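Acetylxylan esterase (Geobacillus stearothermophilus, PDB 5BN1) removes acetyl groups from the xylose units of xylan and xylo-oligosaccharides, working as a serine esterase of the GDSL family in a donut-shaped homooctamer. Local coordinates at residues S15-G20 against V56-I61; L10-S15 against V85-G90. The protein carries 1 engineered substitution. All blocks are in the same frame, centred on the assembly; numbering follows the deposited sequence.

Contact 1: residues S15-G20 against V56-I61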
ATOM      1  N   SER A  15     -22.596  13.450  -2.776  1.00 13.95           N
ATOM      2  CA  SER A  15     -21.891  12.336  -3.442  1.00 14.55           C
ATOM      3  C   SER A  15     -22.417  11.967  -4.791  1.00 14.44           C
ATOM      4  O   SER A  15     -21.673  11.516  -5.664  1.00 15.71           O
ATOM      5  CB  SER A  15     -21.913  11.040  -2.618  1.00 15.29           C
ATOM      6  OG  SER A  15     -23.281  10.683  -2.331  1.00 20.31           O
ATOM      7  N   ILE A  16     -23.680  12.153  -5.057  1.00 13.77           N
ATOM      8  CA  ILE A  16     -24.312  11.774  -6.352  1.00 13.47           C
ATOM      9  C   ILE A  16     -23.644  12.591  -7.428  1.00 12.69           C
ATOM     10  O   ILE A  16     -23.508  12.138  -8.562  1.00 13.80           O
ATOM     11  CB  ILE A  16     -25.859  11.886  -6.297  1.00 12.90           C
ATOM     12  CG1 ILE A  16     -26.425  11.105  -5.122  1.00 14.61           C
ATOM     13  CG2 ILE A  16     -26.435  11.407  -7.649  1.00 12.97           C
ATOM     14  CD1 ILE A  16     -26.063   9.664  -5.030  1.00 17.37           C
ATOM     15  N   THR A  17     -23.367  13.856  -7.112  1.00 13.19           N
ATOM     16  CA  THR A  17     -22.707  14.786  -7.980  1.00 13.40           C
ATOM     17  C   THR A  17     -21.193  14.500  -8.023  1.00 13.94           C
ATOM     18  O   THR A  17     -20.607  14.385  -9.120  1.00 14.59           O
ATOM     19  CB  THR A  17     -23.070  16.267  -7.647  1.00 14.30           C
ATOM     20  OG1 THR A  17     -24.469  16.361  -7.777  1.00 13.72           O
ATOM     21  CG2 THR A  17     -22.360  17.234  -8.611  1.00 14.81           C
ATOM     22  N   ASP A  18     -20.563  14.441  -6.858  1.00 14.67           N
ATOM     23  CA  ASP A  18     -19.116  14.214  -6.643  1.00 14.85           C
ATOM     24  C   ASP A  18     -18.575  13.039  -7.488  1.00 16.12           C
ATOM     25  O   ASP A  18     -17.814  13.220  -8.455  1.00 17.00           O
ATOM     26  CB  ASP A  18     -18.926  14.040  -5.143  1.00 14.45           C
ATOM     27  CG  ASP A  18     -17.477  13.869  -4.709  1.00 16.65           C
ATOM     28  OD1 ASP A  18     -16.642  13.592  -5.554  1.00 19.35           O
ATOM     29  OD2 ASP A  18     -17.191  14.022  -3.507  1.00 18.07           O
ATOM     30  N   CYS A  19     -19.083  11.838  -7.119  1.00 17.16           N
ATOM     31  CA  CYS A  19     -18.704  10.594  -7.804  1.00 17.89           C
ATOM     32  C   CYS A  19     -17.166  10.508  -7.930  1.00 18.28           C
ATOM     33  O   CYS A  19     -16.702  10.060  -8.984  1.00 18.92           O
ATOM     34  CB  CYS A  19     -19.332  10.416  -9.083  1.00 17.56           C
ATOM     35  SG  CYS A  19     -21.088  10.084  -8.899  1.00 23.71           S
ATOM     36  N   GLY A  20     -16.418  10.915  -6.932  1.00 19.34           N
ATOM     37  CA  GLY A  20     -14.929  10.851  -7.090  1.00 22.77           C
ATOM     38  C   GLY A  20     -14.259  11.852  -7.977  1.00 24.13           C
ATOM     39  O   GLY A  20     -13.119  11.622  -8.462  1.00 24.00           O
ATOM     40  N   VAL A  56     -17.119  22.347 -18.378  1.00 22.00           N
ATOM     41  CA  VAL A  56     -17.836  21.762 -17.222  1.00 21.54           C
ATOM     42  C   VAL A  56     -16.937  21.565 -16.061  1.00 20.88           C
ATOM     43  O   VAL A  56     -15.789  21.110 -16.160  1.00 22.95           O
ATOM     44  CB  VAL A  56     -18.576  20.476 -17.632  1.00 21.70           C
ATOM     45  CG1 VAL A  56     -19.334  19.865 -16.436  1.00 20.85           C
ATOM     46  CG2 VAL A  56     -19.499  20.698 -18.773  1.00 23.79           C
ATOM     47  N   VAL A  57     -17.430  21.953 -14.848  1.00 18.53           N
ATOM     48  CA  VAL A  57     -16.744  21.857 -13.592  1.00 18.19           C
ATOM     49  C   VAL A  57     -17.677  21.069 -12.595  1.00 18.62           C
ATOM     50  O   VAL A  57     -18.873  21.295 -12.602  1.00 17.06           O
ATOM     51  CB  VAL A  57     -16.468  23.263 -12.981  1.00 25.33           C
ATOM     52  CG1 VAL A  57     -15.611  23.143 -11.767  1.00 26.03           C
ATOM     53  CG2 VAL A  57     -15.809  24.187 -14.005  1.00 32.00           C
ATOM     54  N   ASN A  58     -17.079  20.138 -11.845  1.00 17.16           N
ATOM     55  CA  ASN A  58     -17.791  19.384 -10.844  1.00 16.27           C
ATOM     56  C   ASN A  58     -17.331  19.729  -9.497  1.00 15.23           C
ATOM     57  O   ASN A  58     -16.202  19.510  -9.048  1.00 17.40           O
ATOM     58  CB  ASN A  58     -17.582  17.876 -11.108  1.00 15.18           C
ATOM     59  CG  ASN A  58     -18.458  17.018 -10.196  1.00 17.76           C
ATOM     60  OD1 ASN A  58     -18.981  17.473  -9.179  1.00 16.32           O
ATOM     61  ND2 ASN A  58     -18.537  15.713 -10.514  1.00 15.06           N
ATOM     62  N   LYS A  59     -18.217  20.391  -8.729  1.00 15.81           N
ATOM     63  CA  LYS A  59     -17.991  20.804  -7.364  1.00 16.65           C
ATOM     64  C   LYS A  59     -18.753  20.016  -6.310  1.00 15.93           C
ATOM     65  O   LYS A  59     -18.936  20.436  -5.159  1.00 15.87           O
ATOM     66  CB  LYS A  59     -18.203  22.357  -7.178  1.00 16.92           C
ATOM     67  CG  LYS A  59     -17.136  23.133  -7.943  1.00 18.91           C
ATOM     68  CD  LYS A  59     -15.801  23.058  -7.353  1.00 23.39           C
ATOM     69  CE  LYS A  59     -14.832  24.111  -7.940  1.00 27.32           C
ATOM     70  NZ  LYS A  59     -13.514  24.094  -7.261  1.00 33.20           N
ATOM     71  N   GLY A  60     -19.191  18.809  -6.690  1.00 15.78           N
ATOM     72  CA  GLY A  60     -19.859  17.930  -5.734  1.00 15.08           C
ATOM     73  C   GLY A  60     -18.964  17.550  -4.582  1.00 15.27           C
ATOM     74  O   GLY A  60     -17.704  17.357  -4.832  1.00 16.65           O
ATOM     75  N   ILE A  61     -19.502  17.418  -3.366  1.00 14.46           N
ATOM     76  CA  ILE A  61     -18.763  16.888  -2.272  0.50 14.65           C
ATOM     77  C   ILE A  61     -19.606  15.899  -1.494  1.00 16.38           C
ATOM     78  O   ILE A  61     -20.670  16.221  -0.972  1.00 14.49           O
ATOM     79  CB  ILE A  61     -18.252  18.009  -1.371  0.50 14.96           C
ATOM     80  CG1 ILE A  61     -17.318  18.859  -2.153  0.50 14.29           C
ATOM     81  CG2 ILE A  61     -17.559  17.484  -0.143  0.50 16.11           C
ATOM     82  CD1 ILE A  61     -16.612  19.911  -1.378  0.50 15.41           C
TER

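Contact 2: residues L10-S15 against V85-G90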
ATOM      1  N   LEU A  10     -21.391  24.514 -14.181  1.00 15.92           N
ATOM      2  CA  LEU A  10     -20.835  24.089 -12.952  1.00 15.59           C
ATOM      3  C   LEU A  10     -21.896  23.302 -12.247  1.00 15.77           C
ATOM      4  O   LEU A  10     -23.017  23.745 -12.028  1.00 15.64           O
ATOM      5  CB  LEU A  10     -20.368  25.244 -12.066  1.00 17.28           C
ATOM      6  CG  LEU A  10     -19.752  24.962 -10.735  1.00 18.89           C
ATOM      7  CD1 LEU A  10     -18.810  26.108 -10.377  1.00 21.98           C
ATOM      8  CD2 LEU A  10     -20.773  24.890  -9.619  1.00 18.24           C
ATOM      9  N   PHE A  11     -21.559  22.061 -11.791  1.00 13.99           N
ATOM     10  CA  PHE A  11     -22.452  21.179 -11.036  1.00 15.46           C
ATOM     11  C   PHE A  11     -21.987  21.181  -9.609  1.00 13.36           C
ATOM     12  O   PHE A  11     -20.812  21.108  -9.261  1.00 16.06           O
ATOM     13  CB  PHE A  11     -22.367  19.736 -11.572  1.00 14.76           C
ATOM     14  CG  PHE A  11     -22.965  19.521 -12.912  1.00 14.36           C
ATOM     15  CD1 PHE A  11     -24.221  19.055 -13.011  1.00 13.77           C
ATOM     16  CD2 PHE A  11     -22.156  19.638 -14.079  1.00 15.60           C
ATOM     17  CE1 PHE A  11     -24.824  18.784 -14.231  1.00 17.04           C
ATOM     18  CE2 PHE A  11     -22.725  19.331 -15.292  1.00 14.51           C
ATOM     19  CZ  PHE A  11     -24.023  18.927 -15.398  1.00 15.16           C
ATOM     20  N   ILE A  12     -23.008  21.273  -8.721  1.00 14.52           N
ATOM     21  CA  ILE A  12     -22.749  21.248  -7.308  1.00 14.59           C
ATOM     22  C   ILE A  12     -23.825  20.376  -6.607  1.00 13.56           C
ATOM     23  O   ILE A  12     -24.954  20.220  -7.072  1.00 14.80           O
ATOM     24  CB  ILE A  12     -22.522  22.623  -6.665  1.00 15.16           C
ATOM     25  CG1 ILE A  12     -21.843  22.536  -5.296  1.00 15.36           C
ATOM     26  CG2 ILE A  12     -23.839  23.398  -6.674  1.00 15.75           C
ATOM     27  CD1 ILE A  12     -21.295  23.856  -4.720  1.00 16.62           C
ATOM     28  N   GLY A  13     -23.391  19.706  -5.529  1.00 13.55           N
ATOM     29  CA  GLY A  13     -24.211  18.811  -4.835  1.00 14.10           C
ATOM     30  C   GLY A  13     -23.358  17.955  -3.899  1.00 12.29           C
ATOM     31  O   GLY A  13     -22.314  18.344  -3.416  1.00 12.77           O
ATOM     32  N   ASP A  14     -23.925  16.752  -3.628  1.00 12.67           N
ATOM     33  CA  ASP A  14     -23.359  15.750  -2.679  1.00 13.70           C
ATOM     34  C   ASP A  14     -22.624  14.614  -3.416  1.00 12.91           C
ATOM     35  O   ASP A  14     -22.176  14.819  -4.497  1.00 14.75           O
ATOM     36  CB  ASP A  14     -24.491  15.322  -1.768  1.00 13.71           C
ATOM     37  CG  ASP A  14     -25.628  14.751  -2.490  1.00 15.35           C
ATOM     38  OD1 ASP A  14     -25.458  14.163  -3.583  1.00 14.75           O
ATOM     39  OD2 ASP A  14     -26.780  14.929  -2.063  1.00 15.82           O
ATOM     40  N   SER A  15     -22.596  13.450  -2.776  1.00 13.95           N
ATOM     41  CA  SER A  15     -21.891  12.336  -3.442  1.00 14.55           C
ATOM     42  C   SER A  15     -22.417  11.967  -4.791  1.00 14.44           C
ATOM     43  O   SER A  15     -21.673  11.516  -5.664  1.00 15.71           O
ATOM     44  CB  SER A  15     -21.913  11.040  -2.618  1.00 15.29           C
ATOM     45  OG  SER A  15     -23.281  10.683  -2.331  1.00 20.31           O
ATOM     46  N   VAL A  85     -25.312  27.178 -13.338  1.00 16.61           N
ATOM     47  CA  VAL A  85     -25.110  26.421 -12.103  1.00 15.65           C
ATOM     48  C   VAL A  85     -26.235  25.445 -11.928  1.00 14.93           C
ATOM     49  O   VAL A  85     -27.414  25.723 -11.887  1.00 16.32           O
ATOM     50  CB  VAL A  85     -25.027  27.326 -10.833  1.00 16.66           C
ATOM     51  CG1 VAL A  85     -24.823  26.507  -9.538  1.00 18.13           C
ATOM     52  CG2 VAL A  85     -23.903  28.277 -10.948  1.00 16.87           C
ATOM     53  N   SER A  86     -25.857  24.148 -11.822  1.00 13.97           N
ATOM     54  CA  SER A  86     -26.740  23.013 -11.572  1.00 13.73           C
ATOM     55  C   SER A  86     -26.552  22.568 -10.099  1.00 14.04           C
ATOM     56  O   SER A  86     -25.433  22.384  -9.633  1.00 15.10           O
ATOM     57  CB  SER A  86     -26.463  21.778 -12.458  1.00 13.63           C
ATOM     58  OG  SER A  86     -27.333  20.750 -12.198  1.00 16.41           O
ATOM     59  N   ILE A  87     -27.670  22.563  -9.386  1.00 13.79           N
ATOM     60  CA  ILE A  87     -27.701  22.216  -7.960  1.00 14.66           C
ATOM     61  C   ILE A  87     -28.543  20.970  -7.797  1.00 12.65           C
ATOM     62  O   ILE A  87     -29.699  20.884  -8.170  1.00 14.31           O
ATOM     63  CB  ILE A  87     -28.309  23.350  -7.065  1.00 14.69           C
ATOM     64  CG1 ILE A  87     -27.569  24.639  -7.413  1.00 15.18           C
ATOM     65  CG2 ILE A  87     -28.268  22.940  -5.610  1.00 16.02           C
ATOM     66  CD1 ILE A  87     -28.369  25.857  -6.870  1.00 18.44           C
ATOM     67  N   MET A  88     -27.983  19.944  -7.081  1.00 11.71           N
ATOM     68  CA  MET A  88     -28.753  18.771  -6.622  1.00 12.10           C
ATOM     69  C   MET A  88     -28.327  18.496  -5.200  1.00 12.51           C
ATOM     70  O   MET A  88     -27.277  17.989  -4.849  1.00 13.90           O
ATOM     71  CB  MET A  88     -28.572  17.481  -7.463  1.00 12.33           C
ATOM     72  CG  MET A  88     -29.507  16.402  -6.994  1.00 13.70           C
ATOM     73  SD  MET A  88     -29.791  15.046  -8.149  1.00 15.40           S
ATOM     74  CE  MET A  88     -28.115  14.594  -8.510  1.00 16.93           C
ATOM     75  N   ILE A  89     -29.252  18.932  -4.295  1.00 12.36           N
ATOM     76  CA  ILE A  89     -28.990  18.853  -2.849  1.00 11.49           C
ATOM     77  C   ILE A  89     -30.280  18.587  -2.115  1.00 12.95           C
ATOM     78  O   ILE A  89     -31.400  18.879  -2.579  1.00 11.83           O
ATOM     79  CB  ILE A  89     -28.307  20.117  -2.335  1.00 11.78           C
ATOM     80  CG1 ILE A  89     -27.526  19.915  -1.020  1.00 13.00           C
ATOM     81  CG2 ILE A  89     -29.362  21.291  -2.274  1.00 13.02           C
ATOM     82  CD1 ILE A  89     -26.204  19.151  -1.239  1.00 13.84           C
ATOM     83  N   GLY A  90     -30.152  17.881  -0.989  1.00 13.09           N
ATOM     84  CA  GLY A  90     -31.317  17.469  -0.131  1.00 12.21           C
ATOM     85  C   GLY A  90     -31.308  16.037   0.307  1.00 11.66           C
ATOM     86  O   GLY A  90     -31.922  15.708   1.282  1.00 11.72           O
TER
HETATM   87  O   HOH W   1     -26.089  19.341  -9.969  1.00 16.61           O
HETATM   88  O   HOH W   2     -27.727  16.406   0.018  1.00 13.57           O
HETATM   89  O   HOH W   3     -26.029  15.775  -5.684  1.00 14.19           O

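Contact 1: residues S15-G20 against V56-I61
With CG turned anti to the backbone N (chi1 -172°), Asn58 sends its amide from strand 55-58 toward the short helix 15-18, where Thr17, its CG2 likewise anti to N, offers a carbonyl and a methyl. Asn58 ND2 donates to Thr17 O at 2.8 Å. The acceptor lies in the amide plane of Asn58, but the donor stands above the carbonyl plane of Thr17. A weak second bond runs from Asn58 ND2 to Asp18 O (3.3 Å), and the same nitrogen also hydrogen-bonds to Leu33 O, outside the two segments. The amide oxygen turns back on its own segment: Gly60 N donates to Asn58 OD1 at 2.8 Å, closing an Asx turn. Asparagine suits this place because one flat group carries both a donor for the helix carbonyls and an acceptor for the turn, and the bonds at both ends fix its rotation. Thr17 CG2 packs 3.4 Å from Asn58 OD1, while Thr17 OG1 bonds to Tyr37. The turn brings Gly60 against the helix, its CA 3.9 Å from Asp18 CA; a side chain there would run into Asp18 N, so glycine fits. Asp18 reaches past it, CG lying 3.5 Å from Gly60 O, and its carboxylate pairs with Arg23 and accepts from Ser62 N. The helix opens with Ser15, the inferred nucleophile, whose OG is hydrogen-bonded to His194. The contact ties helix 15-18 to the loop leaving edge strand 55-58, with helix 37-48 against Thr17 and Asn58, helix 197-211 against Ile16, and Phe11 of strand 8-13 touching Thr17.

Contact 2: residues L10-S15 against V85-G90
Leu10 and Ile12 are joined to Ser86 and Met88 by the backbone bonds of two neighbouring parallel strands. Ser86 N donates to Leu10 O at 2.9 Å, Ile12 N to Ser86 O at 2.8 Å, and Met88 N to Ile12 O at 3.0 Å. Weaker CA-H...O contacts fill the intervals, such as Val85 CA to Leu10 O.

Among apolar contacts, Ile12 and Ile87 run alongside each other in the same direction, with Ile12 CG2 4.0 Å from Ile87 CG1; Val85 joins them on the face packed against helix 66-78. Beta-branched isoleucine and valine suit extended, buried strands. Phe11 and Ser86 occupy the other face. With CG anti to the carbonyl carbon (chi1 -70°), the Phe11 ring comes alongside Ser86, Phe11 CD1 3.6 Å from Ser86 CB, and a small serine leaves room for it. Replacing Phe11 by alanine removes the ring, which would probably leave a gap beside Ser86 and take from Phe207 and Thr17 the surface they meet.

These are central strands of the SGNH-hydrolase parallel sheet, strand 8-13 leading through Gly13 and Asp14 into Ser15 of the GDS signature. Gly13 suits its place because a side chain would strike Met88 O.

Waters add bridges, one within the paired strands and two beyond them. The first links Ser86 OG to Ile12 O, lying in plane at the edge of the Phe11 ring. Farther on, one accepts from Asp14 N and donates to Met88 O (2.7 Å), and another joins Asp14 OD2 to Gly90 N, while Asp14 OD1 caps the following helix at Ile16 N.

Overall arrangement
Both contacts are buried, but contact 2 lies nearer the centre of the chain, within the sheet, whereas contact 1 sits at the sheet's end, where loops meet the helix that begins with Ser15. They share that serine and are joined directly: strand 8-13 is flanked by 55-58 and 84-88, and Phe11 exchanges probable backbone hydrogen bonds with Val57 and Lys59. Their chemistry follows from place. Residues 10-15 and 85-90 meet through regular backbone bonds, apolar side chains and bridging waters; 15-20 and 56-61 depend on one side-chain amide and close glycine packing. Contact 2 lies on the strand before Ser15, the inferred nucleophile, and contact 1 chiefly on the helix after it.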